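Side-chain contacts in putative histidinol-phosphate aminotransferase (Burkholderia pseudomallei, PDB 3P1T), which probably catalyses the pyridoxal-phosphate-dependent transfer of an amino group from L-histidinol phosphate to 2-oxoglutarate, a step of histidine biosynthesis: residues Q132-R135 against D136-V139; A151-A154 against G155-D158; L255-R258 against R259-A262; Y173-S177 against S178-R182. One frame throughout, in Å; residues are numbered along the deposited sequence. Where two conformers were deposited one is given.

Contact 1. Residues Q132-R135 against D136-V139; sequences QVSR and DDCV
The carboxylate of Asp137 folds back to the backbone N of Ser134, with the Ser134 hydroxyl beside the same carboxylate. Asp137 OD2 takes the amide hydrogen of Ser134 N at 2.9 Å; the bond is fairly straight at the hydrogen, yet the donor stands well above the carboxylate plane, 61° out of it. With CG anti to its own carbonyl carbon (chi1 -59°), Asp137 swings its head group back over the preceding residues. The second oxygen, OD1, is met by a water, which donates to Asp137 OD1 at 2.9 Å and is hydrogen-bonded to Ser134 OG at 3.0 Å. The water thus bridges the two side chains, while OD2 binds the backbone of Ser134.

This is a type I beta turn running from Ser134 to Asp137, closed in the backbone by Asp137 N to Ser134 O at 3.0 Å, and it delivers the chain into strand 137-142 of the large mixed sheet of the aminotransferase fold. Within the turn Asp136 N reaches Ser134 OG at 3.4 Å, a weak bond that ties the serine side chain to the turn's corner.

Asp137 is held from outside too, its OD2 forming a salt bridge with Arg92 on the neighbouring strand 92-96. Arg135 instead points off the turn and bonds through NH2 to the carbonyl of Gln162. On the buried side, Val133 and Val139 reach toward each other tip to tip, CG1 of Val133 lying 3.8 Å from CG2 of Val139, with Ala164 touching both side chains.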
loop_
_atom_site.group_PDB
_atom_site.type_symbol
_atom_site.label_atom_id
_atom_site.label_comp_id
_atom_site.label_asym_id
_atom_site.label_seq_id
_atom_site.Cartn_x
_atom_site.Cartn_y
_atom_site.Cartn_z
ATOM N N GLN A 132 27.248 -5.992 -22.793
ATOM C CA GLN A 132 27.729 -6.610 -21.555
ATOM C C GLN A 132 26.577 -7.326 -20.832
ATOM O O GLN A 132 26.819 -8.003 -19.827
ATOM C CB GLN A 132 28.408 -5.576 -20.628
ATOM C CG GLN A 132 29.763 -5.068 -21.156
ATOM C CD GLN A 132 30.431 -4.033 -20.274
ATOM O OE1 GLN A 132 30.799 -4.292 -19.116
ATOM N NE2 GLN A 132 30.700 -2.866 -20.844
ATOM N N VAL A 133 25.334 -7.206 -21.346
ATOM C CA VAL A 133 24.158 -7.875 -20.763
ATOM C C VAL A 133 24.342 -9.392 -20.915
ATOM O O VAL A 133 24.687 -9.833 -22.016
ATOM C CB VAL A 133 22.845 -7.374 -21.424
ATOM C CG1 VAL A 133 21.655 -8.267 -21.074
ATOM C CG2 VAL A 133 22.563 -5.920 -21.060
ATOM N N SER A 134 24.150 -10.180 -19.812
ATOM C CA SER A 134 24.317 -11.653 -19.783
ATOM C C SER A 134 23.070 -12.346 -19.246
ATOM O O SER A 134 22.174 -11.676 -18.752
ATOM C CB SER A 134 25.526 -12.050 -18.940
ATOM O OG SER A 134 25.320 -11.840 -17.553
ATOM N N ARG A 135 23.014 -13.686 -19.319
ATOM C CA ARG A 135 21.856 -14.475 -18.879
ATOM C C ARG A 135 21.758 -14.512 -17.340
ATOM O O ARG A 135 20.764 -15.001 -16.801
ATOM C CB ARG A 135 21.913 -15.888 -19.467
ATOM C CG ARG A 135 21.701 -15.941 -21.004
ATOM C CD ARG A 135 20.229 -15.903 -21.432
ATOM N NE ARG A 135 20.054 -15.866 -22.890
ATOM C CZ ARG A 135 19.900 -16.939 -23.668
ATOM N NH1 ARG A 135 19.901 -18.159 -23.141
ATOM N NH2 ARG A 135 19.751 -16.799 -24.980
ATOM N N ASP A 136 22.752 -13.933 -16.640
ATOM C CA ASP A 136 22.773 -13.758 -15.179
ATOM C C ASP A 136 22.132 -12.439 -14.789
ATOM O O ASP A 136 22.022 -12.147 -13.603
ATOM C CB ASP A 136 24.213 -13.784 -14.619
ATOM C CG ASP A 136 25.094 -14.962 -14.981
ATOM O OD1 ASP A 136 24.671 -16.119 -14.730
ATOM O OD2 ASP A 136 26.261 -14.725 -15.398
ATOM N N ASP A 137 21.762 -11.608 -15.779
ATOM C CA ASP A 137 21.222 -10.279 -15.534
ATOM C C ASP A 137 19.728 -10.208 -15.677
ATOM O O ASP A 137 19.135 -10.864 -16.537
ATOM C CB ASP A 137 21.831 -9.233 -16.495
ATOM C CG ASP A 137 23.344 -9.061 -16.446
ATOM O OD1 ASP A 137 23.965 -9.472 -15.432
ATOM O OD2 ASP A 137 23.906 -8.506 -17.412
ATOM N N CYS A 138 19.129 -9.374 -14.815
ATOM C CA CYS A 138 17.737 -8.976 -14.821
ATOM C C CYS A 138 17.701 -7.521 -15.276
ATOM O O CYS A 138 18.180 -6.639 -14.556
ATOM C CB CYS A 138 17.085 -9.180 -13.461
ATOM S SG CYS A 138 15.362 -8.633 -13.404
ATOM N N VAL A 139 17.265 -7.285 -16.516
ATOM C CA VAL A 139 17.293 -5.953 -17.101
ATOM C C VAL A 139 15.949 -5.280 -16.868
ATOM O O VAL A 139 14.908 -5.838 -17.209
ATOM C CB VAL A 139 17.679 -6.000 -18.602
ATOM C CG1 VAL A 139 17.764 -4.599 -19.183
ATOM C CG2 VAL A 139 19.004 -6.736 -18.804
HETATM O O HOH W 1 26.464 -10.920 -14.956
#

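Contact 2. Residues A151-A154 against G155-D158; sequences ALSA and GELD
Leu152 lays its side chain across that of Leu157 at about a right angle, CD1 of Leu152 meeting CD2 of Leu157 at 3.8 Å. The pair is a hydrophobic staple flanking a capping box, the motif that starts helix 154-163, in which Ser153 at the N-cap and Glu156 three residues on exchange side-chain-to-backbone bonds. In one direction Ser153 OG accepts from Glu156 N at 3.1 Å, satisfying an amide of the first turn that has no carbonyl of the helix behind it. The serine can do this because OG sits between its backbone N and carbonyl carbon (chi1 77°), directed at the helix end. In the return direction Glu156 OE1 accepts from Ser153 N at 2.8 Å, a nearly straight bond of 169° that enters on the anti lone pair, away from OE2.

Glu156 reaches that far back because its chain runs extended beyond CG and passes the serine hydroxyl on the way, CG of Glu156 lying 3.3 Å from Ser153 OG. The glutamate side chain crosses that of Leu152 at about a right angle, OE1 of Glu156 lying 3.8 Å from CD2 of Leu152, so the leucine has a polar neighbour at CD2 and an apolar one at CD1. The other glutamate oxygen, OE2, makes a weak hydrogen bond with the backbone N of Leu125. A negative carboxylate beside the positive end of the helix dipole is probably a favourable placement. The regular helix bonds then take over, Leu157 N giving its hydrogen to Ser153 O at 3.0 Å, followed by Asp158 N to Ala154 O at 2.9 Å.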
loop_
_atom_site.group_PDB
_atom_site.type_symbol
_atom_site.label_atom_id
_atom_site.label_comp_id
_atom_site.label_asym_id
_atom_site.label_seq_id
_atom_site.Cartn_x
_atom_site.Cartn_y
_atom_site.Cartn_z
ATOM N N ALA A 151 12.155 5.906 -27.093
ATOM C CA ALA A 151 11.607 4.558 -27.176
ATOM C C ALA A 151 12.680 3.550 -27.609
ATOM O O ALA A 151 13.554 3.888 -28.418
ATOM C CB ALA A 151 10.444 4.526 -28.148
ATOM N N LEU A 152 12.622 2.319 -27.052
ATOM C CA LEU A 152 13.544 1.236 -27.396
ATOM C C LEU A 152 13.332 0.804 -28.820
ATOM O O LEU A 152 12.185 0.609 -29.233
ATOM C CB LEU A 152 13.371 0.031 -26.452
ATOM C CG LEU A 152 13.689 0.286 -24.989
ATOM C CD1 LEU A 152 13.263 -0.886 -24.139
ATOM C CD2 LEU A 152 15.147 0.645 -24.792
ATOM N N SER A 153 14.428 0.667 -29.587
ATOM C CA SER A 153 14.314 0.238 -30.989
ATOM C C SER A 153 14.046 -1.269 -31.082
ATOM O O SER A 153 14.268 -1.999 -30.112
ATOM C CB SER A 153 15.573 0.590 -31.785
ATOM O OG SER A 153 16.638 -0.306 -31.519
ATOM N N ALA A 154 13.602 -1.725 -32.270
ATOM C CA ALA A 154 13.358 -3.133 -32.574
ATOM C C ALA A 154 14.625 -3.982 -32.301
ATOM O O ALA A 154 14.531 -5.057 -31.686
ATOM C CB ALA A 154 12.923 -3.283 -34.023
ATOM N N GLY A 155 15.780 -3.438 -32.721
ATOM C CA GLY A 155 17.098 -4.020 -32.545
ATOM C C GLY A 155 17.505 -4.114 -31.093
ATOM O O GLY A 155 18.041 -5.141 -30.679
ATOM N N GLU A 156 17.242 -3.059 -30.306
ATOM C CA GLU A 156 17.549 -3.036 -28.873
ATOM C C GLU A 156 16.728 -4.118 -28.134
ATOM O O GLU A 156 17.317 -4.961 -27.452
ATOM C CB GLU A 156 17.292 -1.639 -28.257
ATOM C CG GLU A 156 18.280 -0.544 -28.656
ATOM C CD GLU A 156 17.980 0.848 -28.130
ATOM O OE1 GLU A 156 16.811 1.281 -28.197
ATOM O OE2 GLU A 156 18.937 1.549 -27.739
ATOM N N LEU A 157 15.390 -4.136 -28.331
ATOM C CA LEU A 157 14.494 -5.121 -27.729
ATOM C C LEU A 157 14.864 -6.548 -28.146
ATOM O O LEU A 157 14.861 -7.448 -27.300
ATOM C CB LEU A 157 13.035 -4.827 -28.101
ATOM C CG LEU A 157 12.365 -3.701 -27.304
ATOM C CD1 LEU A 157 11.046 -3.303 -27.912
ATOM C CD2 LEU A 157 12.144 -4.111 -25.855
ATOM N N ASP A 158 15.216 -6.739 -29.444
ATOM C CA ASP A 158 15.638 -8.014 -30.020
ATOM C C ASP A 158 16.905 -8.508 -29.315
ATOM O O ASP A 158 16.931 -9.657 -28.872
ATOM C CB ASP A 158 15.861 -7.864 -31.528
ATOM C CG ASP A 158 16.333 -9.113 -32.245
ATOM O OD1 ASP A 158 15.757 -10.201 -31.993
ATOM O OD2 ASP A 158 17.291 -9.009 -33.051
#

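Contact 3. Residues L255-R258 against R259-A262; sequences LAQR and RRVA. With SO4 (sulfate ion), chain E.
Arg260 grips the amide oxygen of Gln257 side-on with two nitrogens, NE at 3.1 Å and NH2 at 3.2 Å from Gln257 OE1. The pair is an i to i+3 bridge on the side of helix 244-267 that faces helix 320-333, and its two side chains lie alongside one another and point the same way. The oxygen sits in the guanidinium plane, at its edge, although the amide and guanidinium planes are turned 53° apart; the NH2 bond falls on a lone pair of OE1, whereas NE approaches from a tilt. Gln257 is folded for this: its chain bends at chi2 (-66°), bringing the amide up beside the arginine. Neither group depends on the other alone. Arg260 NH2 forms a salt bridge with Asp324, and Gln257 OE1 also accepts from Asn323 ND2, so the bridge is tied to helix 320-333.

One residue earlier, Arg259 leads away from the helix and meets a sulfate, probably from the crystallisation liquor, edge-on: NH1 donates to sulfate O3 at 3.1 Å and NH2 to O2 at 3.0 Å. Bends at chi2 and chi3 carry the guanidinium away from the neighbouring turn to the sulfate, and Asp263, one turn further along, forms a salt bridge with NH1. The Arg258 side chain takes another direction, its NH1 donating to the carbonyl oxygens of Ala277 and Tyr176.

In the packing, Gln257 and Val261 both touch Ile317, Val261 also meets Asn323, and Arg260 touches Leu327. CG2 of Val261 lies against the backbone carbonyl of Gln257. That carbonyl oxygen accepts from Val261 N at 2.8 Å.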
loop_
_atom_site.group_PDB
_atom_site.type_symbol
_atom_site.label_atom_id
_atom_site.label_comp_id
_atom_site.label_asym_id
_atom_site.label_seq_id
_atom_site.Cartn_x
_atom_site.Cartn_y
_atom_site.Cartn_z
ATOM N N LEU A 255 -0.619 14.837 -27.077
ATOM C CA LEU A 255 0.188 14.639 -28.295
ATOM C C LEU A 255 0.284 15.934 -29.133
ATOM O O LEU A 255 1.340 16.226 -29.721
ATOM C CB LEU A 255 -0.361 13.501 -29.199
ATOM C CG LEU A 255 -0.548 12.064 -28.648
ATOM C CD1 LEU A 255 -0.793 11.079 -29.780
ATOM C CD2 LEU A 255 0.627 11.589 -27.853
ATOM N N ALA A 256 -0.824 16.690 -29.198
ATOM C CA ALA A 256 -0.938 17.945 -29.956
ATOM C C ALA A 256 -0.187 19.087 -29.259
ATOM O O ALA A 256 0.492 19.861 -29.938
ATOM C CB ALA A 256 -2.402 18.320 -30.140
ATOM N N GLN A 257 -0.307 19.187 -27.913
ATOM C CA GLN A 257 0.375 20.212 -27.121
ATOM C C GLN A 257 1.889 19.919 -27.052
ATOM O O GLN A 257 2.677 20.872 -27.090
ATOM C CB GLN A 257 -0.226 20.334 -25.722
ATOM C CG GLN A 257 -1.577 21.031 -25.675
ATOM C CD GLN A 257 -1.498 22.489 -26.066
ATOM O OE1 GLN A 257 -0.793 23.296 -25.444
ATOM N NE2 GLN A 257 -2.232 22.854 -27.109
ATOM N N ARG A 258 2.296 18.623 -27.037
ATOM C CA ARG A 258 3.715 18.213 -27.079
ATOM C C ARG A 258 4.352 18.687 -28.409
ATOM O O ARG A 258 5.466 19.218 -28.420
ATOM C CB ARG A 258 3.851 16.692 -26.909
ATOM C CG ARG A 258 5.287 16.185 -26.751
ATOM C CD ARG A 258 5.335 14.668 -26.590
ATOM N NE ARG A 258 4.866 13.948 -27.781
ATOM C CZ ARG A 258 4.484 12.672 -27.799
ATOM N NH1 ARG A 258 4.478 11.957 -26.685
ATOM N NH2 ARG A 258 4.071 12.113 -28.927
ATOM N N ARG A 259 3.604 18.552 -29.512
ATOM C CA ARG A 259 4.047 18.983 -30.824
ATOM C C ARG A 259 4.188 20.524 -30.828
ATOM O O ARG A 259 5.238 21.025 -31.253
ATOM C CB ARG A 259 3.071 18.470 -31.901
ATOM C CG ARG A 259 3.311 18.962 -33.344
ATOM C CD ARG A 259 4.722 18.759 -33.878
ATOM N NE ARG A 259 5.110 17.357 -33.944
ATOM C CZ ARG A 259 6.366 16.942 -33.923
ATOM N NH1 ARG A 259 7.360 17.816 -33.799
ATOM N NH2 ARG A 259 6.643 15.646 -33.988
ATOM N N ARG A 260 3.175 21.251 -30.294
ATOM C CA ARG A 260 3.180 22.715 -30.190
ATOM C C ARG A 260 4.393 23.199 -29.380
ATOM O O ARG A 260 5.156 24.017 -29.882
ATOM C CB ARG A 260 1.871 23.262 -29.560
ATOM C CG ARG A 260 1.970 24.756 -29.183
ATOM C CD ARG A 260 0.656 25.436 -28.909
ATOM N NE ARG A 260 0.287 25.411 -27.499
ATOM C CZ ARG A 260 0.292 26.478 -26.707
ATOM N NH1 ARG A 260 0.649 27.669 -27.182
ATOM N NH2 ARG A 260 -0.089 26.371 -25.441
ATOM N N VAL A 261 4.564 22.695 -28.145
ATOM C CA VAL A 261 5.627 23.122 -27.236
ATOM C C VAL A 261 7.015 22.819 -27.861
ATOM O O VAL A 261 7.849 23.729 -27.884
ATOM C CB VAL A 261 5.459 22.481 -25.832
ATOM C CG1 VAL A 261 6.672 22.733 -24.944
ATOM C CG2 VAL A 261 4.213 23.025 -25.155
ATOM N N ALA A 262 7.232 21.594 -28.407
ATOM C CA ALA A 262 8.499 21.215 -29.033
ATOM C C ALA A 262 8.841 22.147 -30.228
ATOM O O ALA A 262 9.959 22.673 -30.287
ATOM C CB ALA A 262 8.453 19.764 -29.491
HETATM S S SO4 E . 10.298 15.274 -33.132
HETATM O O1 SO4 E . 11.641 14.735 -33.340
HETATM O O2 SO4 E . 9.309 14.290 -33.652
HETATM O O3 SO4 E . 10.186 16.531 -33.871
HETATM O O4 SO4 E . 10.065 15.557 -31.691
#

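Contact 4. Residues Y173-S177 against S178-R182; sequences YVDYS and SFRAR
Arg180 runs back along the short 3-10 segment 174-176 and touches it from CG outward. From CB, CG departs anti to the carbonyl carbon (chi1 -69°), which sets Arg180 CG 3.4 Å from Val174 O. Arg180 CD follows at 3.4 Å from Asp175 O, the backbone oxygen, and a bend at chi3 then turns the guanidinium. NE comes to 3.8 Å from Asp175 OD1, a long salt bridge in which the carboxylate and guanidinium planes stand 62° apart; a water lying in the guanidinium plane joins the same two atoms, accepting from NE and donating to OD1. At the tip, NH2 pairs with Glu248, while Asp175 OD2 holds Arg247 and Ser199.

Ser177 opens an ST turn, its OG accepting from Phe179 N at 3.3 Å. The same OG donates to Val174 O at 2.6 Å, on a lone pair in the carbonyl plane. This hydroxyl lies over the centre of the Phe179 ring, and CB of Ser177 makes a CH-pi contact with that face, 3.9 Å from the centroid. Beside it, Val174 CG2 meets Phe179 CE1 at 3.6 Å. Ser178 points away from residues 173-177, its hydroxyl bonding to Glu276.

The loop, which follows strand 166-170 in the large domain of the aminotransferase fold, is thus fixed by a hydroxyl with both a donor and an acceptor role. The Asp175–Arg180 attraction, being long and water-mediated, probably adds less on its own than the network of Glu248, Arg247 and Ser199 into which both charges are drawn.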
loop_
_atom_site.group_PDB
_atom_site.type_symbol
_atom_site.label_atom_id
_atom_site.label_comp_id
_atom_site.label_asym_id
_atom_site.label_seq_id
_atom_site.Cartn_x
_atom_site.Cartn_y
_atom_site.Cartn_z
ATOM N N TYR A 173 4.853 5.335 -19.567
ATOM C CA TYR A 173 4.503 6.407 -20.500
ATOM C C TYR A 173 4.010 5.899 -21.871
ATOM O O TYR A 173 3.884 6.715 -22.779
ATOM C CB TYR A 173 5.725 7.344 -20.693
ATOM C CG TYR A 173 6.083 8.073 -19.410
ATOM C CD1 TYR A 173 5.335 9.166 -18.970
ATOM C CD2 TYR A 173 7.083 7.593 -18.572
ATOM C CE1 TYR A 173 5.586 9.767 -17.734
ATOM C CE2 TYR A 173 7.372 8.215 -17.356
ATOM C CZ TYR A 173 6.617 9.297 -16.938
ATOM O OH TYR A 173 6.909 9.918 -15.747
ATOM N N VAL A 174 3.669 4.604 -22.009
ATOM C CA VAL A 174 3.240 4.005 -23.285
ATOM C C VAL A 174 1.974 4.697 -23.880
ATOM O O VAL A 174 1.845 4.732 -25.101
ATOM C CB VAL A 174 2.987 2.479 -23.153
ATOM C CG1 VAL A 174 1.714 2.178 -22.355
ATOM C CG2 VAL A 174 2.941 1.798 -24.521
ATOM N N ASP A 175 1.064 5.245 -23.053
ATOM C CA ASP A 175 -0.175 5.843 -23.572
ATOM C C ASP A 175 0.071 7.141 -24.425
ATOM O O ASP A 175 -0.811 7.541 -25.193
ATOM C CB ASP A 175 -1.155 6.133 -22.433
ATOM C CG ASP A 175 -2.088 4.966 -22.080
ATOM O OD1 ASP A 175 -1.966 3.877 -22.717
ATOM O OD2 ASP A 175 -2.982 5.160 -21.221
ATOM N N TYR A 176 1.271 7.724 -24.356
ATOM C CA TYR A 176 1.614 8.888 -25.165
ATOM C C TYR A 176 2.530 8.484 -26.326
ATOM O O TYR A 176 3.067 9.362 -27.020
ATOM C CB TYR A 176 2.294 9.953 -24.288
ATOM C CG TYR A 176 1.499 10.299 -23.049
ATOM C CD1 TYR A 176 0.332 11.062 -23.133
ATOM C CD2 TYR A 176 1.894 9.845 -21.797
ATOM C CE1 TYR A 176 -0.413 11.367 -21.993
ATOM C CE2 TYR A 176 1.155 10.137 -20.656
ATOM C CZ TYR A 176 0.010 10.906 -20.755
ATOM O OH TYR A 176 -0.687 11.200 -19.611
ATOM N N SER A 177 2.729 7.162 -26.532
ATOM C CA SER A 177 3.648 6.672 -27.548
ATOM C C SER A 177 2.957 6.379 -28.904
ATOM O O SER A 177 1.754 6.638 -29.108
ATOM C CB SER A 177 4.361 5.419 -27.064
ATOM O OG SER A 177 3.492 4.300 -27.091
ATOM N N SER A 178 3.779 5.876 -29.844
ATOM C CA SER A 178 3.422 5.511 -31.212
ATOM C C SER A 178 3.213 4.001 -31.327
ATOM O O SER A 178 2.883 3.514 -32.406
ATOM C CB SER A 178 4.526 5.961 -32.171
ATOM O OG SER A 178 4.921 7.302 -31.939
ATOM N N PHE A 179 3.411 3.260 -30.221
ATOM C CA PHE A 179 3.317 1.803 -30.221
ATOM C C PHE A 179 2.233 1.303 -29.230
ATOM O O PHE A 179 2.373 0.227 -28.654
ATOM C CB PHE A 179 4.697 1.174 -29.911
ATOM C CG PHE A 179 5.430 1.619 -28.658
ATOM C CD1 PHE A 179 5.271 0.932 -27.456
ATOM C CD2 PHE A 179 6.356 2.657 -28.704
ATOM C CE1 PHE A 179 5.986 1.305 -26.317
ATOM C CE2 PHE A 179 7.063 3.033 -27.557
ATOM C CZ PHE A 179 6.870 2.355 -26.373
ATOM N N ARG A 180 1.117 2.036 -29.113
ATOM C CA ARG A 180 -0.005 1.641 -28.260
ATOM C C ARG A 180 -0.699 0.382 -28.787
ATOM O O ARG A 180 -1.203 -0.408 -27.987
ATOM C CB ARG A 180 -1.036 2.764 -28.139
ATOM C CG ARG A 180 -0.561 3.966 -27.341
ATOM C CD ARG A 180 -1.670 4.998 -27.224
ATOM N NE ARG A 180 -2.774 4.519 -26.391
ATOM C CZ ARG A 180 -3.997 5.033 -26.382
ATOM N NH1 ARG A 180 -4.309 6.031 -27.194
ATOM N NH2 ARG A 180 -4.926 4.534 -25.581
ATOM N N ALA A 181 -0.724 0.193 -30.124
ATOM C CA ALA A 181 -1.354 -0.961 -30.792
ATOM C C ALA A 181 -0.682 -2.299 -30.394
ATOM O O ALA A 181 -1.361 -3.319 -30.258
ATOM C CB ALA A 181 -1.299 -0.786 -32.304
ATOM N N ARG A 182 0.646 -2.269 -30.218
ATOM C CA ARG A 182 1.499 -3.386 -29.805
ATOM C C ARG A 182 1.002 -3.953 -28.458
ATOM O O ARG A 182 0.797 -3.170 -27.520
ATOM C CB ARG A 182 2.937 -2.835 -29.692
ATOM C CG ARG A 182 3.976 -3.868 -29.360
ATOM C CD ARG A 182 5.196 -3.242 -28.734
ATOM N NE ARG A 182 6.008 -2.497 -29.689
ATOM C CZ ARG A 182 7.123 -1.862 -29.359
ATOM N NH1 ARG A 182 7.550 -1.867 -28.103
ATOM N NH2 ARG A 182 7.824 -1.225 -30.280
HETATM O O HOH W 2 -2.353 1.939 -24.640
HETATM O O HOH W 3 0.153 4.799 -30.740
#

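In the fold
Along the chain the order is contact 1, contact 2, contact 4, contact 3. The first three lie on successive connections round the neighbouring parallel strands 137-142 and 166-170 of the large sheet: contact 1 leads into the first strand, contact 2 starts helix 154-163 between them, and contact 4 follows the second. Centres of contacts 1 and 2 are about 16 Å apart, those of 2 and 4 about 14 Å. Contact 4 is the meeting point: Phe179 packs on Ala151 and Arg182 on Leu157 of contact 2, while Tyr176 O probably accepts from Arg258 of contact 3, about 16 Å away between centres. The sheet's connections are thereby tied to helix 244-267, which packs on helix 320-333.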